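Local atomic coordinates of translation initiation factor eIF2 assembly protein (Schizosaccharomyces pombe, PDB entry 4ZGP), a protein that acts as an ATP-dependent chaperone of ATP-grasp fold, binding the gamma subunit of eIF2 so that it can assemble with the alpha and beta subunits. Residues S191-C196 against C207-N212. Sequence-based numbering, arbitrary orientation. Where two conformers were deposited one is given.
With ADP (adenosine-5'-diphosphate), chain C.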
# COMPACT_ATOMS: atom_id res chain seq x y z
N SER A 191 2.95 3.52 15.25
CA SER A 191 3.66 2.43 15.91
C SER A 191 2.80 1.19 16.11
O SER A 191 3.29 0.19 16.62
CB SER A 191 4.21 2.89 17.27
OG SER A 191 5.17 3.92 17.12
N THR A 192 1.52 1.24 15.76
CA THR A 192 0.74 0.00 15.83
C THR A 192 0.36 -0.46 14.41
O THR A 192 -0.67 -1.13 14.22
CB THR A 192 -0.51 0.13 16.71
OG1 THR A 192 -1.40 1.09 16.16
CG2 THR A 192 -0.12 0.58 18.14
N GLU A 193 1.21 -0.10 13.46
CA GLU A 193 1.10 -0.66 12.12
C GLU A 193 2.21 -1.69 11.92
O GLU A 193 3.32 -1.53 12.42
CB GLU A 193 1.17 0.43 11.05
CG GLU A 193 0.26 0.13 9.87
CD GLU A 193 0.71 0.74 8.57
OE1 GLU A 193 1.33 1.83 8.61
OE2 GLU A 193 0.45 0.12 7.52
N PHE A 194 1.88 -2.76 11.20
CA PHE A 194 2.84 -3.85 11.02
C PHE A 194 2.92 -4.27 9.57
O PHE A 194 1.96 -4.12 8.82
CB PHE A 194 2.47 -5.07 11.88
CG PHE A 194 2.40 -4.78 13.35
CD1 PHE A 194 3.54 -4.87 14.13
CD2 PHE A 194 1.20 -4.37 13.93
CE1 PHE A 194 3.50 -4.57 15.51
CE2 PHE A 194 1.15 -4.08 15.32
CZ PHE A 194 2.29 -4.19 16.09
N ARG A 195 4.06 -4.84 9.19
CA ARG A 195 4.20 -5.43 7.87
C ARG A 195 4.38 -6.93 8.06
O ARG A 195 5.19 -7.35 8.87
CB ARG A 195 5.38 -4.82 7.13
CG ARG A 195 5.66 -5.50 5.79
CD ARG A 195 6.36 -4.56 4.82
NE ARG A 195 5.48 -3.49 4.36
CZ ARG A 195 5.84 -2.57 3.46
NH1 ARG A 195 7.06 -2.59 2.95
NH2 ARG A 195 4.96 -1.64 3.06
N CYS A 196 3.63 -7.72 7.29
CA CYS A 196 3.41 -9.14 7.60
C CYS A 196 3.70 -9.97 6.36
O CYS A 196 3.16 -9.73 5.28
CB CYS A 196 1.97 -9.38 8.08
SG CYS A 196 1.43 -8.23 9.38
N CYS A 207 6.79 -7.41 11.34
CA CYS A 207 7.55 -6.42 12.08
C CYS A 207 6.77 -5.14 12.17
O CYS A 207 5.86 -4.89 11.40
CB CYS A 207 8.91 -6.16 11.42
SG CYS A 207 8.93 -5.52 9.73
N GLN A 208 7.12 -4.37 13.19
CA GLN A 208 6.69 -3.00 13.30
C GLN A 208 6.98 -2.23 12.02
O GLN A 208 8.06 -2.38 11.40
CB GLN A 208 7.37 -2.32 14.49
CG GLN A 208 6.87 -0.91 14.77
CD GLN A 208 7.44 -0.33 16.05
OE1 GLN A 208 8.15 -1.02 16.79
NE2 GLN A 208 7.14 0.93 16.32
N ARG A 209 6.04 -1.38 11.61
CA ARG A 209 6.15 -0.71 10.32
C ARG A 209 6.95 0.58 10.38
O ARG A 209 7.64 0.93 9.42
CB ARG A 209 4.76 -0.45 9.75
CG ARG A 209 4.40 -1.41 8.65
CD ARG A 209 4.49 -0.75 7.29
NE ARG A 209 3.16 -0.37 6.81
CZ ARG A 209 2.93 0.37 5.74
NH1 ARG A 209 1.69 0.64 5.39
NH2 ARG A 209 3.94 0.84 5.02
N ASP A 210 6.87 1.30 11.49
CA ASP A 210 7.59 2.57 11.60
C ASP A 210 8.94 2.36 12.26
O ASP A 210 9.33 1.22 12.51
CB ASP A 210 6.78 3.60 12.39
CG ASP A 210 6.65 3.22 13.84
OD1 ASP A 210 6.49 2.01 14.11
OD2 ASP A 210 6.72 4.12 14.70
N ASP A 211 9.67 3.43 12.57
CA ASP A 211 11.00 3.22 13.13
C ASP A 211 11.20 3.78 14.53
O ASP A 211 12.32 4.02 14.97
CB ASP A 211 12.08 3.78 12.19
CG ASP A 211 11.73 5.14 11.64
OD1 ASP A 211 11.07 5.93 12.35
OD2 ASP A 211 12.11 5.42 10.48
N ASN A 212 10.11 3.96 15.27
CA ASN A 212 10.23 4.43 16.64
C ASN A 212 9.89 3.35 17.64
O ASN A 212 8.89 2.65 17.49
CB ASN A 212 9.36 5.66 16.86
CG ASN A 212 9.86 6.86 16.09
OD1 ASN A 212 10.97 7.35 16.33
ND2 ASN A 212 9.06 7.34 15.14
PB ADP C . 2.60 1.43 1.23
O1B ADP C . 2.14 -0.01 1.40
O2B ADP C . 2.92 1.81 -0.21
O3B ADP C . 3.62 1.80 2.29
PA ADP C . 0.20 2.21 2.65
O1A ADP C . 0.47 0.91 3.38
O2A ADP C . -1.14 2.52 2.01
O3A ADP C . 1.32 2.39 1.50
O5' ADP C . 0.52 3.39 3.69
C5' ADP C . 1.73 4.15 3.64
C4' ADP C . 1.73 4.95 4.93
O4' ADP C . 0.78 6.02 4.83
C3' ADP C . 1.27 4.08 6.10
O3' ADP C . 2.39 3.62 6.86
C2' ADP C . 0.36 4.97 6.92
O2' ADP C . 1.05 5.50 8.05
C1' ADP C . -0.03 6.11 6.00
N9 ADP C . -1.45 5.91 5.62
C8 ADP C . -1.89 5.02 4.70
N7 ADP C . -3.25 5.08 4.59
C5 ADP C . -3.69 6.02 5.45
C6 ADP C . -5.01 6.59 5.81
N6 ADP C . -6.13 6.13 5.21
N1 ADP C . -5.04 7.57 6.76
C2 ADP C . -3.91 8.02 7.33
N3 ADP C . -2.68 7.55 7.05
C4 ADP C . -2.50 6.57 6.12
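Arg195 and Cys207 form a hydrogen-bonded antiparallel pair, Arg195 N meeting Cys207 O at 2.9 Å and Cys207 N returning the bond to Arg195 O. Beyond it, Arg209 N reaches Glu193 O (2.8 Å) where the second strand of this hairpin has given way to a loop.

The charged contacts face the nucleotide. In the conformer given, bends at chi2 (-105°) and chi3 carry the Arg209 guanidinium across the Glu193 carboxylate, the two planes 70° apart, and Arg209 NH1 forms a salt bridge with Glu193 OE2 whose exact length is doubtful. A guanidinium suits this place because its several N-H groups serve both partners: Arg209 NH2 also binds ADP O3B (2.9 Å). Glu193 fits because its second oxygen, OE1, accepts the ribose hydroxyl ADP O3' at 2.7 Å. Arg195 lies beside Arg209 near the phosphates, and Asp246 forms salt bridges with both arginines.

At the far end, the two oxygens of Asp210 suit two donors: Ser191 OG at OD2 (2.9 Å) and Gln208 NE2 at OD1. With an alanine here, the Ser191 hydroxyl would probably lose its acceptor and Gln208 NE2 one of its two, Asn212 O remaining.

The Glu193 carboxylate thus links the ribose 3'-hydroxyl to Arg209, whose guanidinium probably offsets phosphate charge.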